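Local coordinates for ribosomal RNA small subunit methyltransferase Nep1 (PDB 3O7B), which probably methylates N1 of a specific pseudouridine in 16S rRNA during ribosome biogenesis, using S-adenosyl-L-methionine as the methyl donor, at residues S36-P41 with E82-P87; H47-A52 with H72-S77; Q92-L97 with T123-N128; E137-E142 with I153-V158. All blocks are in the same frame, centred on the assembly; numbering follows the deposited sequence. Where two conformers were deposited one is given.

Interaction 1: residues S36-P41 with E82-P87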
# COMPACT_ATOMS: atom_id res chain seq x y z
N SER A 36 -11.65 -7.17 -5.38
CA SER A 36 -12.05 -8.22 -4.46
C SER A 36 -12.75 -7.58 -3.26
O SER A 36 -12.23 -7.58 -2.13
CB SER A 36 -10.79 -9.00 -4.06
OG SER A 36 -11.11 -10.20 -3.40
N LEU A 37 -13.93 -7.03 -3.53
CA LEU A 37 -14.64 -6.17 -2.61
C LEU A 37 -16.12 -6.56 -2.63
O LEU A 37 -16.83 -6.30 -3.61
CB LEU A 37 -14.44 -4.74 -3.07
CG LEU A 37 -14.62 -3.53 -2.20
CD1 LEU A 37 -13.56 -3.52 -1.11
CD2 LEU A 37 -14.47 -2.33 -3.10
N GLU A 38 -16.56 -7.21 -1.56
CA GLU A 38 -17.94 -7.66 -1.43
C GLU A 38 -18.28 -7.94 0.02
O GLU A 38 -17.39 -8.25 0.83
CB GLU A 38 -18.17 -8.94 -2.27
CG GLU A 38 -17.56 -10.21 -1.70
CD GLU A 38 -17.60 -11.36 -2.68
OE1 GLU A 38 -18.71 -11.65 -3.17
OE2 GLU A 38 -16.54 -11.95 -2.96
N LEU A 39 -19.57 -7.86 0.34
CA LEU A 39 -20.05 -8.29 1.64
C LEU A 39 -20.10 -9.83 1.70
O LEU A 39 -20.09 -10.50 0.67
CB LEU A 39 -21.42 -7.67 1.93
CG LEU A 39 -21.46 -6.14 1.95
CD1 LEU A 39 -22.88 -5.64 2.14
CD2 LEU A 39 -20.52 -5.59 3.02
N ILE A 40 -20.15 -10.37 2.91
CA ILE A 40 -20.16 -11.82 3.07
C ILE A 40 -21.37 -12.40 2.31
O ILE A 40 -22.50 -11.98 2.55
CB ILE A 40 -20.17 -12.22 4.57
CG1 ILE A 40 -18.84 -11.81 5.23
CG2 ILE A 40 -20.37 -13.73 4.72
CD1 ILE A 40 -18.80 -11.97 6.75
N PRO A 41 -21.12 -13.34 1.36
CA PRO A 41 -22.21 -13.96 0.60
C PRO A 41 -23.19 -14.70 1.50
O PRO A 41 -22.81 -15.30 2.52
CB PRO A 41 -21.49 -14.94 -0.33
CG PRO A 41 -20.13 -14.41 -0.46
CD PRO A 41 -19.81 -13.84 0.90
N GLU A 82 -10.59 -18.16 -5.50
CA GLU A 82 -9.22 -17.63 -5.58
C GLU A 82 -9.19 -16.11 -5.78
O GLU A 82 -8.21 -15.47 -5.43
CB GLU A 82 -8.41 -18.36 -6.67
CG GLU A 82 -8.78 -18.03 -8.11
CD GLU A 82 -10.02 -18.76 -8.61
OE1 GLU A 82 -10.57 -19.62 -7.88
OE2 GLU A 82 -10.44 -18.47 -9.75
N LYS A 83 -10.28 -15.54 -6.31
CA LYS A 83 -10.35 -14.09 -6.53
C LYS A 83 -10.87 -13.30 -5.33
O LYS A 83 -10.80 -12.07 -5.33
CB LYS A 83 -11.26 -13.77 -7.72
CG LYS A 83 -10.70 -14.20 -9.05
CD LYS A 83 -11.56 -13.70 -10.19
CE LYS A 83 -10.87 -13.90 -11.51
NZ LYS A 83 -11.72 -13.44 -12.66
N ARG A 84 -11.38 -13.99 -4.32
CA ARG A 84 -12.27 -13.37 -3.33
C ARG A 84 -11.62 -13.12 -1.99
O ARG A 84 -10.62 -13.76 -1.63
CB ARG A 84 -13.54 -14.21 -3.17
CG ARG A 84 -14.26 -14.38 -4.48
CD ARG A 84 -15.43 -15.34 -4.35
NE ARG A 84 -16.65 -14.62 -4.01
CZ ARG A 84 -17.87 -15.09 -4.21
NH1 ARG A 84 -18.04 -16.29 -4.75
NH2 ARG A 84 -18.92 -14.35 -3.88
N GLY A 85 -12.19 -12.17 -1.25
CA GLY A 85 -11.79 -11.86 0.12
C GLY A 85 -10.49 -11.10 0.27
O GLY A 85 -9.85 -11.19 1.31
N ARG A 86 -10.15 -10.31 -0.74
CA ARG A 86 -8.87 -9.54 -0.70
C ARG A 86 -9.01 -8.04 -0.93
O ARG A 86 -8.45 -7.50 -1.88
CB ARG A 86 -7.85 -10.18 -1.65
CG ARG A 86 -7.47 -11.61 -1.25
CD ARG A 86 -6.62 -11.67 0.04
NE ARG A 86 -5.44 -10.83 -0.10
CZ ARG A 86 -4.34 -11.16 -0.76
NH1 ARG A 86 -4.22 -12.36 -1.33
NH2 ARG A 86 -3.35 -10.29 -0.86
N PRO A 87 -9.71 -7.34 -0.02
CA PRO A 87 -9.89 -5.89 -0.17
C PRO A 87 -8.59 -5.11 0.02
O PRO A 87 -8.53 -3.94 -0.36
CB PRO A 87 -10.92 -5.53 0.90
CG PRO A 87 -10.86 -6.66 1.91
CD PRO A 87 -10.41 -7.89 1.16
O HOH W 1 -9.05 -5.86 -4.05
O HOH W 2 -14.22 -10.60 -2.33

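Interaction 2: residues H47-A52 with H72-S77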
# COMPACT_ATOMS: atom_id res chain seq x y z
N HIS A 47 -21.87 -19.98 8.83
CA HIS A 47 -20.62 -20.65 9.20
C HIS A 47 -20.04 -20.07 10.49
O HIS A 47 -20.07 -18.86 10.69
CB HIS A 47 -19.61 -20.55 8.06
CG HIS A 47 -18.39 -21.40 8.24
ND1 HIS A 47 -17.36 -21.06 9.09
CD2 HIS A 47 -18.04 -22.58 7.67
CE1 HIS A 47 -16.43 -21.99 9.05
NE2 HIS A 47 -16.81 -22.93 8.19
N PRO A 48 -19.56 -20.94 11.40
CA PRO A 48 -18.95 -20.54 12.67
C PRO A 48 -17.87 -19.45 12.59
O PRO A 48 -17.80 -18.60 13.48
CB PRO A 48 -18.35 -21.85 13.22
CG PRO A 48 -18.46 -22.84 12.10
CD PRO A 48 -19.61 -22.41 11.28
N ALA A 49 -17.02 -19.49 11.57
CA ALA A 49 -15.98 -18.46 11.41
C ALA A 49 -16.60 -17.08 11.15
O ALA A 49 -16.09 -16.06 11.61
CB ALA A 49 -15.02 -18.82 10.30
N VAL A 50 -17.72 -17.08 10.42
CA VAL A 50 -18.46 -15.84 10.13
C VAL A 50 -19.23 -15.36 11.36
O VAL A 50 -19.23 -14.17 11.67
CB VAL A 50 -19.38 -16.01 8.90
CG1 VAL A 50 -20.35 -14.86 8.77
CG2 VAL A 50 -18.55 -16.14 7.65
N ARG A 51 -19.88 -16.29 12.06
CA ARG A 51 -20.60 -15.95 13.29
C ARG A 51 -19.65 -15.42 14.37
O ARG A 51 -19.99 -14.48 15.09
CB ARG A 51 -21.41 -17.14 13.81
CG ARG A 51 -22.75 -17.33 13.10
CD ARG A 51 -23.63 -18.38 13.81
NE ARG A 51 -23.98 -17.98 15.17
CZ ARG A 51 -25.13 -17.41 15.52
NH1 ARG A 51 -26.07 -17.15 14.62
NH2 ARG A 51 -25.35 -17.09 16.79
N ALA A 52 -18.46 -16.01 14.46
CA ALA A 52 -17.43 -15.56 15.40
C ALA A 52 -16.97 -14.14 15.09
O ALA A 52 -16.84 -13.31 16.00
CB ALA A 52 -16.25 -16.51 15.40
N HIS A 72 -11.52 -17.29 5.94
CA HIS A 72 -11.02 -18.37 5.08
C HIS A 72 -11.79 -19.69 5.22
O HIS A 72 -12.21 -20.28 4.22
CB HIS A 72 -9.55 -18.64 5.38
CG HIS A 72 -8.97 -19.78 4.60
ND1 HIS A 72 -8.81 -21.04 5.13
CD2 HIS A 72 -8.57 -19.86 3.31
CE1 HIS A 72 -8.31 -21.84 4.20
NE2 HIS A 72 -8.15 -21.15 3.09
N THR A 73 -11.96 -20.15 6.45
CA THR A 73 -12.58 -21.46 6.67
C THR A 73 -14.05 -21.51 6.24
O THR A 73 -14.57 -22.58 5.92
CB THR A 73 -12.43 -21.95 8.11
OG1 THR A 73 -13.07 -21.04 9.00
CG2 THR A 73 -10.96 -22.06 8.48
N ALA A 74 -14.72 -20.36 6.22
CA ALA A 74 -16.10 -20.25 5.74
C ALA A 74 -16.21 -20.17 4.22
O ALA A 74 -17.31 -20.29 3.66
CB ALA A 74 -16.78 -19.06 6.39
N MET A 75 -15.09 -19.96 3.52
CA MET A 75 -15.13 -19.66 2.09
C MET A 75 -14.96 -20.86 1.16
O MET A 75 -14.95 -20.69 -0.05
CB MET A 75 -14.08 -18.60 1.74
CG MET A 75 -14.40 -17.23 2.33
SD MET A 75 -13.01 -16.08 2.26
CE MET A 75 -12.86 -15.80 0.51
N LYS A 76 -14.86 -22.05 1.74
CA LYS A 76 -14.53 -23.26 0.97
C LYS A 76 -15.50 -23.54 -0.18
O LYS A 76 -15.08 -24.02 -1.25
CB LYS A 76 -14.41 -24.48 1.89
CG LYS A 76 -13.21 -24.43 2.84
CD LYS A 76 -13.33 -25.49 3.95
CE LYS A 76 -12.41 -25.18 5.11
NZ LYS A 76 -12.58 -26.17 6.21
N SER A 77 -16.78 -23.21 0.01
CA SER A 77 -17.83 -23.51 -0.97
C SER A 77 -18.07 -22.42 -2.02
O SER A 77 -18.92 -22.58 -2.90
CB SER A 77 -19.15 -23.80 -0.26
OG SER A 77 -19.65 -22.64 0.37

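Interaction 3: residues Q92-L97 with T123-N128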
# COMPACT_ATOMS: atom_id res chain seq x y z
N GLN A 92 -4.59 -0.58 -1.32
CA GLN A 92 -3.25 -0.02 -1.46
C GLN A 92 -3.10 0.67 -2.80
O GLN A 92 -2.45 1.71 -2.91
CB GLN A 92 -2.21 -1.13 -1.29
CG GLN A 92 -2.26 -1.77 0.12
CD GLN A 92 -1.76 -3.20 0.18
OE1 GLN A 92 -1.33 -3.78 -0.82
NE2 GLN A 92 -1.83 -3.79 1.38
N CYS A 93 -3.73 0.12 -3.84
CA CYS A 93 -3.64 0.73 -5.15
C CYS A 93 -4.32 2.08 -5.17
O CYS A 93 -3.81 3.03 -5.75
CB CYS A 93 -4.28 -0.17 -6.21
SG CYS A 93 -3.37 -1.70 -6.54
N LEU A 94 -5.48 2.16 -4.52
CA LEU A 94 -6.19 3.43 -4.43
C LEU A 94 -5.39 4.46 -3.64
O LEU A 94 -5.36 5.63 -3.99
CB LEU A 94 -7.55 3.26 -3.76
CG LEU A 94 -8.64 2.64 -4.64
CD1 LEU A 94 -9.78 2.21 -3.74
CD2 LEU A 94 -9.07 3.63 -5.71
N LEU A 95 -4.77 4.02 -2.54
CA LEU A 95 -3.97 4.98 -1.76
C LEU A 95 -2.89 5.61 -2.61
O LEU A 95 -2.74 6.83 -2.66
CB LEU A 95 -3.35 4.33 -0.53
CG LEU A 95 -4.27 3.95 0.62
CD1 LEU A 95 -3.43 3.37 1.77
CD2 LEU A 95 -5.10 5.14 1.10
N LEU A 96 -2.14 4.78 -3.32
CA LEU A 96 -1.05 5.30 -4.14
C LEU A 96 -1.57 6.22 -5.23
O LEU A 96 -1.06 7.31 -5.44
CB LEU A 96 -0.25 4.16 -4.75
CG LEU A 96 0.81 4.57 -5.76
CD1 LEU A 96 1.78 5.63 -5.17
CD2 LEU A 96 1.56 3.36 -6.20
N LEU A 97 -2.58 5.75 -5.96
CA LEU A 97 -3.09 6.53 -7.07
C LEU A 97 -3.60 7.91 -6.61
O LEU A 97 -3.27 8.93 -7.21
CB LEU A 97 -4.23 5.74 -7.75
CG LEU A 97 -4.75 6.43 -9.00
CD1 LEU A 97 -3.69 6.50 -10.12
CD2 LEU A 97 -5.97 5.70 -9.50
N THR A 123 -10.99 12.59 -2.71
CA THR A 123 -11.22 11.77 -1.52
C THR A 123 -9.91 11.35 -0.85
O THR A 123 -8.97 10.89 -1.51
CB THR A 123 -12.02 10.50 -1.90
OG1 THR A 123 -13.29 10.91 -2.42
CG2 THR A 123 -12.25 9.59 -0.71
N ARG A 124 -9.83 11.52 0.48
CA ARG A 124 -8.73 11.00 1.28
C ARG A 124 -9.20 9.71 1.92
O ARG A 124 -9.98 9.74 2.88
CB ARG A 124 -8.32 11.98 2.39
CG ARG A 124 -7.75 13.31 1.94
CD ARG A 124 -7.16 14.08 3.17
NE ARG A 124 -8.00 13.95 4.37
CZ ARG A 124 -8.97 14.80 4.73
NH1 ARG A 124 -9.21 15.87 3.99
NH2 ARG A 124 -9.68 14.57 5.83
N LEU A 125 -8.75 8.58 1.40
CA LEU A 125 -9.17 7.30 1.96
C LEU A 125 -8.39 7.01 3.23
O LEU A 125 -7.24 7.44 3.33
CB LEU A 125 -8.93 6.16 0.95
CG LEU A 125 -9.86 6.18 -0.26
CD1 LEU A 125 -9.31 5.21 -1.29
CD2 LEU A 125 -11.31 5.86 0.09
N PRO A 126 -8.99 6.25 4.16
CA PRO A 126 -8.22 5.84 5.35
C PRO A 126 -7.00 5.02 4.94
O PRO A 126 -7.10 4.09 4.13
CB PRO A 126 -9.21 4.96 6.13
CG PRO A 126 -10.57 5.32 5.60
CD PRO A 126 -10.37 5.72 4.18
N ARG A 127 -5.86 5.37 5.52
CA ARG A 127 -4.62 4.67 5.24
C ARG A 127 -4.50 3.37 6.03
O ARG A 127 -3.82 2.44 5.61
CB ARG A 127 -3.43 5.60 5.46
CG ARG A 127 -3.62 6.86 4.60
CD ARG A 127 -2.37 7.63 4.47
NE ARG A 127 -1.44 7.06 3.51
CZ ARG A 127 -1.42 7.34 2.21
NH1 ARG A 127 -2.34 8.12 1.66
NH2 ARG A 127 -0.47 6.81 1.46
N ASN A 128 -5.20 3.31 7.17
CA ASN A 128 -5.26 2.12 7.97
C ASN A 128 -6.28 1.18 7.34
O ASN A 128 -7.43 1.56 7.11
CB ASN A 128 -5.64 2.47 9.41
CG ASN A 128 -5.84 1.25 10.26
OD1 ASN A 128 -6.89 0.61 10.20
ND2 ASN A 128 -4.83 0.89 11.03

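Interaction 4: residues E137-E142 with I153-V158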
# COMPACT_ATOMS: atom_id res chain seq x y z
N GLU A 137 -17.60 -1.05 4.25
CA GLU A 137 -18.86 -1.58 4.80
C GLU A 137 -19.95 -0.51 4.82
O GLU A 137 -21.11 -0.77 4.43
CB GLU A 137 -18.64 -2.17 6.19
CG GLU A 137 -17.81 -3.46 6.10
CD GLU A 137 -17.28 -3.97 7.43
OE1 GLU A 137 -17.42 -3.26 8.44
OE2 GLU A 137 -16.72 -5.09 7.45
N LYS A 138 -19.59 0.69 5.24
CA LYS A 138 -20.54 1.80 5.25
C LYS A 138 -20.99 2.14 3.82
O LYS A 138 -22.18 2.39 3.58
CB LYS A 138 -19.92 3.02 5.92
CG LYS A 138 -20.88 4.20 6.04
CD LYS A 138 -20.21 5.39 6.70
CE LYS A 138 -21.24 6.47 6.97
NZ LYS A 138 -20.62 7.59 7.74
N LEU A 139 -20.07 2.16 2.88
CA LEU A 139 -20.40 2.40 1.49
C LEU A 139 -21.41 1.38 0.96
O LEU A 139 -22.40 1.75 0.30
CB LEU A 139 -19.12 2.41 0.65
CG LEU A 139 -19.35 2.48 -0.86
CD1 LEU A 139 -19.89 3.83 -1.29
CD2 LEU A 139 -18.05 2.17 -1.58
N PHE A 140 -21.21 0.09 1.26
CA PHE A 140 -22.15 -0.93 0.77
C PHE A 140 -23.53 -0.78 1.40
O PHE A 140 -24.55 -1.10 0.76
CB PHE A 140 -21.59 -2.34 0.98
CG PHE A 140 -20.65 -2.79 -0.11
CD1 PHE A 140 -19.33 -2.34 -0.16
CD2 PHE A 140 -21.10 -3.64 -1.12
CE1 PHE A 140 -18.45 -2.76 -1.18
CE2 PHE A 140 -20.24 -4.06 -2.14
CZ PHE A 140 -18.92 -3.63 -2.17
N GLU A 141 -23.58 -0.28 2.63
CA GLU A 141 -24.83 -0.07 3.36
C GLU A 141 -25.57 1.18 2.89
O GLU A 141 -26.77 1.11 2.60
CB GLU A 141 -24.52 0.03 4.85
CG GLU A 141 -25.73 0.39 5.72
CD GLU A 141 -26.83 -0.65 5.73
OE1 GLU A 141 -26.58 -1.84 5.38
OE2 GLU A 141 -27.96 -0.29 6.11
N GLU A 142 -24.86 2.30 2.84
CA GLU A 142 -25.46 3.62 2.57
C GLU A 142 -25.43 4.02 1.10
O GLU A 142 -26.15 4.93 0.68
CB GLU A 142 -24.77 4.69 3.42
CG GLU A 142 -24.85 4.35 4.90
CD GLU A 142 -24.64 5.51 5.85
OE1 GLU A 142 -24.36 6.66 5.42
OE2 GLU A 142 -24.77 5.26 7.07
N ILE A 153 -17.63 9.15 -2.51
CA ILE A 153 -17.61 7.79 -3.05
C ILE A 153 -19.05 7.38 -3.24
O ILE A 153 -19.87 7.62 -2.37
CB ILE A 153 -16.95 6.78 -2.09
CG1 ILE A 153 -15.62 7.31 -1.52
CG2 ILE A 153 -16.78 5.42 -2.81
CD1 ILE A 153 -15.01 6.40 -0.42
N GLU A 154 -19.37 6.76 -4.38
CA GLU A 154 -20.75 6.34 -4.64
C GLU A 154 -20.86 5.22 -5.66
O GLU A 154 -20.13 5.23 -6.66
CB GLU A 154 -21.57 7.53 -5.16
CG GLU A 154 -23.06 7.29 -5.16
CD GLU A 154 -23.87 8.48 -5.63
OE1 GLU A 154 -23.41 9.22 -6.53
OE2 GLU A 154 -24.98 8.68 -5.08
N PHE A 155 -21.77 4.27 -5.42
CA PHE A 155 -22.13 3.29 -6.46
C PHE A 155 -22.84 4.01 -7.59
O PHE A 155 -23.68 4.88 -7.34
CB PHE A 155 -23.04 2.20 -5.92
CG PHE A 155 -22.34 1.20 -5.07
CD1 PHE A 155 -21.72 0.11 -5.64
CD2 PHE A 155 -22.28 1.36 -3.68
CE1 PHE A 155 -21.06 -0.84 -4.85
CE2 PHE A 155 -21.63 0.42 -2.88
CZ PHE A 155 -21.01 -0.67 -3.45
N LYS A 156 -22.51 3.65 -8.82
CA LYS A 156 -23.21 4.21 -9.98
C LYS A 156 -24.07 3.14 -10.64
O LYS A 156 -23.64 1.99 -10.77
CB LYS A 156 -22.22 4.78 -11.00
CG LYS A 156 -21.32 5.89 -10.47
CD LYS A 156 -22.08 7.12 -10.00
CE LYS A 156 -21.15 8.32 -9.95
NZ LYS A 156 -21.86 9.60 -9.66
N ASP A 157 -25.27 3.52 -11.10
CA ASP A 157 -26.20 2.56 -11.71
C ASP A 157 -25.90 2.39 -13.20
O ASP A 157 -26.76 2.59 -14.07
CB ASP A 157 -27.66 2.99 -11.51
CG ASP A 157 -28.65 1.86 -11.80
OD1 ASP A 157 -28.24 0.68 -11.90
OD2 ASP A 157 -29.86 2.16 -11.91
N VAL A 158 -24.65 2.05 -13.48
CA VAL A 158 -24.18 1.80 -14.83
C VAL A 158 -23.28 0.57 -14.80
O VAL A 158 -23.01 0.01 -13.73
CB VAL A 158 -23.42 2.99 -15.42
CG1 VAL A 158 -24.26 4.26 -15.40
CG2 VAL A 158 -22.06 3.22 -14.69

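Interaction 1: residues S36-P41 with E82-P87
S36 sits against the turn of 82-87 and is the residue most covered here. Its hydroxyl is gripped twice. S36 OG donates to K83 O at 2.7 Å, in the carbonyl plane and on a lone pair. R86 N in turn donates to S36 OG at 2.8 Å. The hydroxyl lies anti to its own backbone N (chi1 -167°), which turns it into the bend between K83 and R86. A water joins S36 N to R86 O and ties the same two strips of chain again.

R84 and E38 form the second centre. R84 meets the carboxylate side-on: NH2 reaches E38 OE1 at 2.8 Å and NE reaches E38 OE2 at 2.9 Å. Both oxygens are met on the syn side, and the two flat groups are only 19° from coplanar. A second water links E38 OE2 to G85 N, while R84 NH1 bonds to E79 O. Replacing R84 with a leucine would probably leave the buried E38 carboxylate without its charged mate.

The contact ties the loop after strand 28-35 to the loop entering helix 87-98. R86, predicted to interact with substrate rRNA, is paired with D88. This is loop-to-loop packing in a SPOUT-class methyltransferase, next to an arginine that probably meets the rRNA.

Interaction 2: residues H47-A52 with H72-S77
H47 lays one face of its imidazole on A74, and this is the main van der Waals contact. The CH-pi geometry is nearly ideal. A74 CA stands 3.5 Å from the centroid of the H47 ring, 5° off the normal. A74 CB touches H47 CG at 3.4 Å. P48 CD lies over the opposite face, offset toward the rim, so the ring is sandwiched. With CG anti to the backbone N (chi1 -170°), the ring swings out over the short 3-10 turn.

Apolar contacts continue around the same methyl group. V50 CG2 meets A74 CB at 3.6 Å, and A49 CB lies 4.3 Å from A74 CB.

The polar part is a helix cap. H47 is the N-cap residue of helix 48-57, and H47 ND1 accepts from A49 N at 3.0 Å, with A49 N tilted 18° from the ring plane. H47 NE2 approaches T73 O at 3.2 Å, but the angle is too poor for a hydrogen bond. The T73 hydroxyl packs closely on a methyl, with OG1 3.2 Å from A49 CB.

The cap is consistent with an ND1 that carries no proton. One histidine therefore does two jobs: ND1 caps its own helix, and the ring face packs on A74.

Interaction 3: residues Q92-L97 with T123-N128
Helix residues L94 and L95 face the irregular chain of 123-128, with CA atoms of L95 and L125 6.8 Å apart at the nearest pairing. L95 is the most deeply covered residue. Its CG is anti to the carbonyl carbon (chi1 -72°), and the two methyl groups fork over the loop. L95 CD1 lies 3.9 Å from R127 CA. L95 CD2 reaches the backbone, at 3.8 Å from P126 O, and also packs 4.0 Å from L125 CB.

The same CD2 methyl sits over one face of the R127 guanidinium, offset toward its rim and 4.1 Å from R127 NH1. The R127 chain bends at chi3 (78°), which brings its flat end back beside the helix. Its charge is met by D99, through R127 NH2. L94 and L125 add a smaller apolar contact: L94 CB touches L125 CD1 at 3.6 Å. An alanine in place of L95 is likely to open a gap beside P126 O and to leave the face of R127 without its methyl cover.

The dimer interface is also close. Q92 NE2 bonds to R127 O of the second subunit, and L95 packs on Q92 of that subunit.

The contact is van der Waals packing: leucine methyls meet side chains, carbonyls and a guanidinium face. P126 O is hydrogen-bonded to H91 NE2, and R127 is paired with D99, so L95 can pack on P126 O and the R127 face while both keep polar partners.

Interaction 4: residues E137-E142 with I153-V158
Helix 129-142 packs on the edge region of the mixed sheet, and this contact joins its last turns to strand 150-156. L139 and F140 touch I153 and F155 there. The short axes of helix 137-142 and strand 154-156 approach to 8.7 Å and cross at -51°.

F155 is one centre of the packing. It makes a T-shaped pair with F140, presenting its edge to the F140 face. The ring centroids are 5.0 Å apart and the planes are 77° from each other. F155 CZ is aimed at the middle of the F140 ring and lies 3.7 Å from F140 CE2. F140 CB points away from the strand, yet its CG stands anti to the carbonyl carbon (chi1 -83°) and the ring turns so that one face meets F155.

L139 fills the space beside this pair. L139 CG packs on F155 CE2 at 3.7 Å, and that same edge carbon lies 3.5 Å from L139 O, near the plane of the F155 ring.

This is helix-on-sheet packing of the Nep1 fold, with strands 116-119 and 144-147 flanking strand 150-156. I117 of strand 116-119 contacts L139, I153 and F155, and continues the apolar layer under the helix.

The I153 end completes the contact. L139 CD2 meets I153 CG2 at 3.7 Å, and the two side chains cross at about a right angle. F155 has a further partner in R143, just past the helix, through a cation-pi contact.

How the interactions relate
Along the chain, interaction 2 is nested inside the loop closed by interaction 1. Interactions 3 and 4 follow in series. The centres of interactions 1 and 2 are about 13 Å apart, and they touch where I40 packs on V50 and where M75 meets R84 and G85. Interaction 1 also touches interaction 4, centres about 16 Å apart, through L37, E38 and L39 against F140. Interactions 3 and 4, centres about 17 Å apart, meet at L125 and I153. Helix 87-98 follows on from segment 82-87 and supplies one side of interaction 3. Helix 129-142 follows segment 123-128 and supplies one side of interaction 4. The contacts thus run from the outlying 48-77 region to the sheet and dimer interface.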